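Local coordinates for protein nucleoporin NUP82 (Saccharomyces cerevisiae, PDB 3PBP) that serves as a structural constituent of the nuclear pore complex and is represented here by its N-terminal domain, which contains the region that interacts with NUP116, at residues S125-Y137 / D181-T193. The protein carries 1 engineered substitution. Residues are numbered along the deposited sequence; the frame is centred on the assembly and turned at random.
Sequences SSIKKVLFHPKSY and DITDLEFSKDGLT
Pro134 sets its CG-CD edge down on one face of the Phe187 ring, with CD over the middle: CD stands 3.3 Å from the Phe187 ring centroid and only 9° off the normal, a CH-pi contact. His133 meets the same phenyl differently. With His133 CG anti to the backbone N (chi1 -169°), the imidazole turns one face to the edge of Phe187, giving a T-shaped pair with ring centroids 4.6 Å apart and planes at 59°. The imidazole's rotation is fixed at both nitrogens, since ND1 accepts Lys135 N close to the ring plane and NE2 is hydrogen-bonded to Phe211 O. With an alanine in place of Phe187, the Pro134 ring and the His133 face would probably lose their aromatic partner, opening a gap between the strand ends. Strands 127-132 and 182-187 run nearly parallel but 8.2 Å apart, too far for backbone pairing; each is the outermost strand of its own antiparallel sheet, so side chains join successive blades of the beta-propeller. Midway along, Leu131 CD1 packs on Leu185 CB at 4.0 Å. Next to it the extended Lys129 chain carries NZ to Asp184 OD1 (2.7 Å), a salt bridge using the syn lone pair. That oxygen also accepts Leu185 N from above the carboxylate plane, while Asp184 OD2 takes Ile302 N, so three donors grip the carboxylate. Lys128, also extended, reaches Ile182 O with NZ at 2.8 Å. Past the strand ends, Lys135 CD lies 3.8 Å from Gly191 CA, in the type I turn Ser188-Gly191.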
ATOM      1  N   SER A 125      -9.015 -16.169   3.327  1.00 73.56           N
ATOM      2  CA  SER A 125      -8.882 -15.189   2.258  1.00 71.59           C
ATOM      3  C   SER A 125      -7.727 -15.559   1.338  1.00 69.94           C
ATOM      4  O   SER A 125      -6.632 -15.904   1.797  1.00 70.99           O
ATOM      5  CB  SER A 125      -8.647 -13.794   2.848  1.00 71.79           C
ATOM      6  OG  SER A 125      -8.728 -12.796   1.844  1.00 70.83           O
ATOM      7  N   SER A 126      -7.970 -15.478   0.036  1.00 67.18           N
ATOM      8  CA  SER A 126      -6.951 -15.823  -0.934  1.00 65.53           C
ATOM      9  C   SER A 126      -5.974 -14.696  -1.245  1.00 64.92           C
ATOM     10  O   SER A 126      -6.252 -13.516  -1.015  1.00 65.95           O
ATOM     11  CB  SER A 126      -7.606 -16.327  -2.217  1.00 65.52           C
ATOM     12  OG  SER A 126      -8.629 -15.453  -2.630  1.00 66.29           O
ATOM     13  N   ILE A 127      -4.818 -15.089  -1.772  1.00 62.89           N
ATOM     14  CA  ILE A 127      -3.751 -14.163  -2.119  1.00 59.78           C
ATOM     15  C   ILE A 127      -4.056 -13.367  -3.387  1.00 58.33           C
ATOM     16  O   ILE A 127      -4.449 -13.928  -4.413  1.00 55.16           O
ATOM     17  CB  ILE A 127      -2.424 -14.932  -2.305  1.00 59.28           C
ATOM     18  CG1 ILE A 127      -2.068 -15.647  -0.999  1.00 58.21           C
ATOM     19  CG2 ILE A 127      -1.312 -13.980  -2.731  1.00 58.39           C
ATOM     20  CD1 ILE A 127      -0.944 -16.619  -1.143  1.00 57.64           C
ATOM     21  N   LYS A 128      -3.862 -12.054  -3.299  1.00 57.28           N
ATOM     22  CA  LYS A 128      -4.098 -11.172  -4.425  1.00 56.23           C
ATOM     23  C   LYS A 128      -2.766 -10.710  -5.037  1.00 55.67           C
ATOM     24  O   LYS A 128      -2.600 -10.701  -6.266  1.00 55.69           O
ATOM     25  CB  LYS A 128      -4.925  -9.968  -3.968  1.00 56.27           C
ATOM     26  CG  LYS A 128      -5.393  -9.079  -5.104  1.00 57.13           C
ATOM     27  CD  LYS A 128      -6.294  -7.959  -4.608  1.00 57.71           C
ATOM     28  CE  LYS A 128      -6.777  -7.106  -5.781  1.00 58.72           C
ATOM     29  NZ  LYS A 128      -7.798  -6.098  -5.382  1.00 59.52           N
ATOM     30  N   LYS A 129      -1.816 -10.341  -4.179  1.00 53.74           N
ATOM     31  CA  LYS A 129      -0.521  -9.883  -4.658  1.00 52.00           C
ATOM     32  C   LYS A 129       0.596 -10.122  -3.647  1.00 50.85           C
ATOM     33  O   LYS A 129       0.359 -10.116  -2.436  1.00 50.03           O
ATOM     34  CB  LYS A 129      -0.581  -8.394  -5.007  1.00 51.49           C
ATOM     35  CG  LYS A 129       0.625  -7.940  -5.783  1.00 51.32           C
ATOM     36  CD  LYS A 129       0.575  -6.478  -6.158  1.00 53.67           C
ATOM     37  CE  LYS A 129       1.752  -6.152  -7.084  1.00 55.94           C
ATOM     38  NZ  LYS A 129       1.781  -4.753  -7.599  1.00 57.95           N
ATOM     39  N   VAL A 130       1.808 -10.330  -4.166  1.00 49.66           N
ATOM     40  CA  VAL A 130       3.001 -10.559  -3.348  1.00 46.85           C
ATOM     41  C   VAL A 130       4.165  -9.702  -3.822  1.00 44.66           C
ATOM     42  O   VAL A 130       4.390  -9.547  -5.009  1.00 42.38           O
ATOM     43  CB  VAL A 130       3.448 -12.028  -3.402  1.00 46.66           C
ATOM     44  CG1 VAL A 130       4.736 -12.212  -2.591  1.00 47.29           C
ATOM     45  CG2 VAL A 130       2.347 -12.916  -2.865  1.00 46.18           C
ATOM     46  N   LEU A 131       4.911  -9.161  -2.874  1.00 45.43           N
ATOM     47  CA  LEU A 131       6.069  -8.317  -3.177  1.00 45.39           C
ATOM     48  C   LEU A 131       7.203  -8.595  -2.212  1.00 45.82           C
ATOM     49  O   LEU A 131       6.961  -8.851  -1.028  1.00 47.15           O
ATOM     50  CB  LEU A 131       5.719  -6.838  -3.001  1.00 43.92           C
ATOM     51  CG  LEU A 131       4.714  -6.174  -3.920  1.00 42.19           C
ATOM     52  CD1 LEU A 131       4.482  -4.764  -3.452  1.00 39.29           C
ATOM     53  CD2 LEU A 131       5.249  -6.208  -5.330  1.00 41.39           C
ATOM     54  N   PHE A 132       8.438  -8.541  -2.699  1.00 45.74           N
ATOM     55  CA  PHE A 132       9.580  -8.699  -1.801  1.00 44.81           C
ATOM     56  C   PHE A 132       9.743  -7.339  -1.111  1.00 45.11           C
ATOM     57  O   PHE A 132       9.467  -6.302  -1.713  1.00 46.06           O
ATOM     58  CB  PHE A 132      10.848  -8.974  -2.582  1.00 42.75           C
ATOM     59  CG  PHE A 132      11.085 -10.406  -2.872  1.00 44.83           C
ATOM     60  CD1 PHE A 132      11.391 -11.298  -1.842  1.00 45.89           C
ATOM     61  CD2 PHE A 132      11.017 -10.874  -4.178  1.00 45.15           C
ATOM     62  CE1 PHE A 132      11.625 -12.651  -2.116  1.00 45.68           C
ATOM     63  CE2 PHE A 132      11.249 -12.220  -4.466  1.00 47.03           C
ATOM     64  CZ  PHE A 132      11.554 -13.112  -3.432  1.00 46.41           C
ATOM     65  N   HIS A 133      10.171  -7.320   0.144  1.00 45.62           N
ATOM     66  CA  HIS A 133      10.380  -6.038   0.792  1.00 45.42           C
ATOM     67  C   HIS A 133      11.706  -5.574   0.190  1.00 45.99           C
ATOM     68  O   HIS A 133      12.713  -6.274   0.264  1.00 47.23           O
ATOM     69  CB  HIS A 133      10.470  -6.187   2.310  1.00 43.11           C
ATOM     70  CG  HIS A 133      10.423  -4.880   3.040  1.00 42.96           C
ATOM     71  ND1 HIS A 133      11.434  -3.942   2.960  1.00 42.62           N
ATOM     72  CD2 HIS A 133       9.485  -4.350   3.859  1.00 42.96           C
ATOM     73  CE1 HIS A 133      11.120  -2.895   3.702  1.00 41.18           C
ATOM     74  NE2 HIS A 133       9.941  -3.116   4.258  1.00 41.07           N
ATOM     75  N   PRO A 134      11.719  -4.385  -0.420  1.00 46.08           N
ATOM     76  CA  PRO A 134      12.908  -3.822  -1.056  1.00 45.44           C
ATOM     77  C   PRO A 134      14.118  -3.687  -0.148  1.00 47.02           C
ATOM     78  O   PRO A 134      15.250  -3.700  -0.622  1.00 46.54           O
ATOM     79  CB  PRO A 134      12.429  -2.460  -1.552  1.00 43.94           C
ATOM     80  CG  PRO A 134      10.951  -2.565  -1.552  1.00 46.12           C
ATOM     81  CD  PRO A 134      10.660  -3.370  -0.337  1.00 46.25           C
ATOM     82  N   LYS A 135      13.905  -3.559   1.154  1.00 48.29           N
ATOM     83  CA  LYS A 135      15.053  -3.388   2.024  1.00 50.85           C
ATOM     84  C   LYS A 135      15.220  -4.390   3.160  1.00 52.06           C
ATOM     85  O   LYS A 135      15.550  -4.033   4.291  1.00 52.48           O
ATOM     86  CB  LYS A 135      15.065  -1.965   2.565  1.00 52.26           C
ATOM     87  CG  LYS A 135      15.595  -0.950   1.586  1.00 55.81           C
ATOM     88  CD  LYS A 135      15.773   0.373   2.288  1.00 61.15           C
ATOM     89  CE  LYS A 135      16.726   1.292   1.547  1.00 64.14           C
ATOM     90  NZ  LYS A 135      16.908   2.582   2.310  1.00 64.89           N
ATOM     91  N   SER A 136      14.998  -5.657   2.857  1.00 52.91           N
ATOM     92  CA  SER A 136      15.171  -6.687   3.859  1.00 53.05           C
ATOM     93  C   SER A 136      16.534  -7.313   3.606  1.00 52.67           C
ATOM     94  O   SER A 136      16.942  -7.524   2.464  1.00 52.67           O
ATOM     95  CB  SER A 136      14.060  -7.738   3.749  1.00 53.34           C
ATOM     96  OG  SER A 136      13.852  -8.110   2.394  1.00 55.77           O
ATOM     97  N   TYR A 137      17.258  -7.574   4.679  1.00 52.98           N
ATOM     98  CA  TYR A 137      18.566  -8.198   4.565  1.00 53.93           C
ATOM     99  C   TYR A 137      18.388  -9.595   3.941  1.00 53.00           C
ATOM    100  O   TYR A 137      17.522 -10.373   4.347  1.00 50.36           O
ATOM    101  CB  TYR A 137      19.196  -8.293   5.956  1.00 55.57           C
ATOM    102  CG  TYR A 137      20.538  -8.969   5.990  1.00 58.55           C
ATOM    103  CD1 TYR A 137      21.649  -8.399   5.374  1.00 58.24           C
ATOM    104  CD2 TYR A 137      20.697 -10.191   6.637  1.00 60.44           C
ATOM    105  CE1 TYR A 137      22.883  -9.032   5.405  1.00 59.21           C
ATOM    106  CE2 TYR A 137      21.926 -10.831   6.674  1.00 61.47           C
ATOM    107  CZ  TYR A 137      23.010 -10.249   6.059  1.00 60.90           C
ATOM    108  OH  TYR A 137      24.220 -10.900   6.100  1.00 63.39           O
ATOM    109  N   ASP A 181     -10.697  -2.366   0.072  1.00 67.86           N
ATOM    110  CA  ASP A 181     -10.641  -2.371  -1.387  1.00 66.14           C
ATOM    111  C   ASP A 181      -9.297  -1.949  -1.987  1.00 64.42           C
ATOM    112  O   ASP A 181      -9.243  -1.079  -2.856  1.00 65.09           O
ATOM    113  CB  ASP A 181     -11.748  -1.469  -1.935  1.00 68.81           C
ATOM    114  CG  ASP A 181     -13.125  -1.818  -1.364  1.00 71.49           C
ATOM    115  OD1 ASP A 181     -13.714  -2.842  -1.795  1.00 72.57           O
ATOM    116  OD2 ASP A 181     -13.613  -1.074  -0.478  1.00 70.57           O
ATOM    117  N   ILE A 182      -8.213  -2.569  -1.537  1.00 61.42           N
ATOM    118  CA  ILE A 182      -6.892  -2.253  -2.057  1.00 58.17           C
ATOM    119  C   ILE A 182      -6.714  -2.948  -3.407  1.00 58.46           C
ATOM    120  O   ILE A 182      -6.912  -4.152  -3.507  1.00 59.17           O
ATOM    121  CB  ILE A 182      -5.805  -2.736  -1.087  1.00 55.45           C
ATOM    122  CG1 ILE A 182      -6.091  -2.176   0.308  1.00 54.28           C
ATOM    123  CG2 ILE A 182      -4.445  -2.296  -1.571  1.00 55.83           C
ATOM    124  CD1 ILE A 182      -5.079  -2.549   1.362  1.00 51.81           C
ATOM    125  N   THR A 183      -6.354  -2.198  -4.444  1.00 58.58           N
ATOM    126  CA  THR A 183      -6.156  -2.780  -5.774  1.00 59.40           C
ATOM    127  C   THR A 183      -4.692  -3.012  -6.052  1.00 59.58           C
ATOM    128  O   THR A 183      -4.343  -3.912  -6.820  1.00 60.99           O
ATOM    129  CB  THR A 183      -6.588  -1.856  -6.927  1.00 59.80           C
ATOM    130  OG1 THR A 183      -7.841  -1.258  -6.617  1.00 63.29           O
ATOM    131  CG2 THR A 183      -6.708  -2.652  -8.233  1.00 59.46           C
ATOM    132  N   ASP A 184      -3.840  -2.175  -5.463  1.00 58.15           N
ATOM    133  CA  ASP A 184      -2.411  -2.270  -5.712  1.00 55.28           C
ATOM    134  C   ASP A 184      -1.576  -1.795  -4.535  1.00 54.00           C
ATOM    135  O   ASP A 184      -2.041  -1.089  -3.646  1.00 53.27           O
ATOM    136  CB  ASP A 184      -2.064  -1.475  -6.977  1.00 55.51           C
ATOM    137  CG  ASP A 184      -0.781  -1.951  -7.645  1.00 56.00           C
ATOM    138  OD1 ASP A 184      -0.193  -2.951  -7.193  1.00 53.93           O
ATOM    139  OD2 ASP A 184      -0.359  -1.318  -8.638  1.00 58.11           O
ATOM    140  N   LEU A 185      -0.320  -2.207  -4.563  1.00 54.51           N
ATOM    141  CA  LEU A 185       0.660  -1.924  -3.530  1.00 53.26           C
ATOM    142  C   LEU A 185       1.947  -1.536  -4.224  1.00 53.05           C
ATOM    143  O   LEU A 185       2.255  -2.038  -5.314  1.00 51.21           O
ATOM    144  CB  LEU A 185       0.916  -3.191  -2.737  1.00 54.98           C
ATOM    145  CG  LEU A 185       0.577  -3.198  -1.267  1.00 55.69           C
ATOM    146  CD1 LEU A 185      -0.817  -2.631  -1.061  1.00 58.41           C
ATOM    147  CD2 LEU A 185       0.691  -4.622  -0.763  1.00 56.14           C
ATOM    148  N   GLU A 186       2.711  -0.669  -3.581  1.00 52.60           N
ATOM    149  CA  GLU A 186       3.958  -0.219  -4.161  1.00 53.89           C
ATOM    150  C   GLU A 186       4.823   0.414  -3.084  1.00 52.35           C
ATOM    151  O   GLU A 186       4.358   1.210  -2.276  1.00 52.16           O
ATOM    152  CB  GLU A 186       3.657   0.785  -5.290  1.00 58.00           C
ATOM    153  CG  GLU A 186       4.860   1.386  -6.022  1.00 64.67           C
ATOM    154  CD  GLU A 186       5.719   0.351  -6.744  1.00 69.49           C
ATOM    155  OE1 GLU A 186       5.153  -0.644  -7.255  1.00 69.94           O
ATOM    156  OE2 GLU A 186       6.961   0.550  -6.813  1.00 73.42           O
ATOM    157  N   PHE A 187       6.090   0.044  -3.068  1.00 51.35           N
ATOM    158  CA  PHE A 187       7.008   0.609  -2.102  1.00 50.27           C
ATOM    159  C   PHE A 187       7.585   1.930  -2.596  1.00 49.22           C
ATOM    160  O   PHE A 187       7.855   2.114  -3.780  1.00 48.26           O
ATOM    161  CB  PHE A 187       8.157  -0.356  -1.837  1.00 49.03           C
ATOM    162  CG  PHE A 187       7.896  -1.330  -0.731  1.00 49.79           C
ATOM    163  CD1 PHE A 187       8.090  -0.967   0.599  1.00 48.41           C
ATOM    164  CD2 PHE A 187       7.456  -2.625  -1.017  1.00 50.77           C
ATOM    165  CE1 PHE A 187       7.846  -1.887   1.648  1.00 49.30           C
ATOM    166  CE2 PHE A 187       7.210  -3.548   0.026  1.00 51.32           C
ATOM    167  CZ  PHE A 187       7.407  -3.174   1.361  1.00 47.48           C
ATOM    168  N   SER A 188       7.759   2.851  -1.666  1.00 49.24           N
ATOM    169  CA  SER A 188       8.356   4.123  -1.976  1.00 51.88           C
ATOM    170  C   SER A 188       9.832   3.824  -2.188  1.00 53.99           C
ATOM    171  O   SER A 188      10.340   2.828  -1.681  1.00 55.99           O
ATOM    172  CB  SER A 188       8.202   5.071  -0.801  1.00 51.61           C
ATOM    173  OG  SER A 188       9.002   6.214  -1.008  1.00 52.33           O
ATOM    174  N   LYS A 189      10.534   4.677  -2.917  1.00 54.38           N
ATOM    175  CA  LYS A 189      11.942   4.428  -3.152  1.00 54.24           C
ATOM    176  C   LYS A 189      12.769   4.768  -1.914  1.00 54.78           C
ATOM    177  O   LYS A 189      13.993   4.634  -1.912  1.00 54.78           O
ATOM    178  CB  LYS A 189      12.416   5.211  -4.387  1.00 53.69           C
ATOM    179  CG  LYS A 189      11.828   4.693  -5.712  1.00 51.49           C
ATOM    180  CD  LYS A 189      12.274   3.270  -6.021  1.00 51.87           C
ATOM    181  CE  LYS A 189      11.537   2.631  -7.204  1.00 51.06           C
ATOM    182  NZ  LYS A 189      10.198   2.037  -6.838  1.00 54.21           N
ATOM    183  N   ASP A 190      12.092   5.202  -0.855  1.00 55.33           N
ATOM    184  CA  ASP A 190      12.766   5.517   0.408  1.00 55.49           C
ATOM    185  C   ASP A 190      13.059   4.170   1.092  1.00 55.65           C
ATOM    186  O   ASP A 190      13.989   4.046   1.894  1.00 57.29           O
ATOM    187  CB  ASP A 190      11.861   6.386   1.304  1.00 55.77           C
ATOM    188  CG  ASP A 190      10.739   5.576   2.003  1.00 59.97           C
ATOM    189  OD1 ASP A 190      10.186   4.633   1.382  1.00 61.48           O
ATOM    190  OD2 ASP A 190      10.392   5.892   3.173  1.00 59.35           O
ATOM    191  N   GLY A 191      12.250   3.165   0.767  1.00 53.64           N
ATOM    192  CA  GLY A 191      12.439   1.843   1.331  1.00 52.68           C
ATOM    193  C   GLY A 191      11.700   1.582   2.631  1.00 52.64           C
ATOM    194  O   GLY A 191      11.517   0.415   3.008  1.00 52.13           O
ATOM    195  N   LEU A 192      11.264   2.650   3.305  1.00 50.15           N
ATOM    196  CA  LEU A 192      10.561   2.529   4.583  1.00 48.74           C
ATOM    197  C   LEU A 192       9.047   2.756   4.497  1.00 48.78           C
ATOM    198  O   LEU A 192       8.333   2.599   5.493  1.00 47.50           O
ATOM    199  CB  LEU A 192      11.153   3.527   5.576  1.00 46.69           C
ATOM    200  CG  LEU A 192      12.685   3.548   5.635  1.00 47.42           C
ATOM    201  CD1 LEU A 192      13.158   4.760   6.415  1.00 42.35           C
ATOM    202  CD2 LEU A 192      13.198   2.244   6.266  1.00 46.09           C
ATOM    203  N   THR A 193       8.556   3.107   3.311  1.00 48.22           N
ATOM    204  CA  THR A 193       7.138   3.404   3.141  1.00 47.86           C
ATOM    205  C   THR A 193       6.414   2.515   2.155  1.00 47.20           C
ATOM    206  O   THR A 193       6.938   2.215   1.090  1.00 48.62           O
ATOM    207  CB  THR A 193       6.957   4.862   2.676  1.00 48.21           C
ATOM    208  OG1 THR A 193       7.495   5.752   3.663  1.00 50.13           O
ATOM    209  CG2 THR A 193       5.492   5.174   2.465  1.00 48.67           C
TER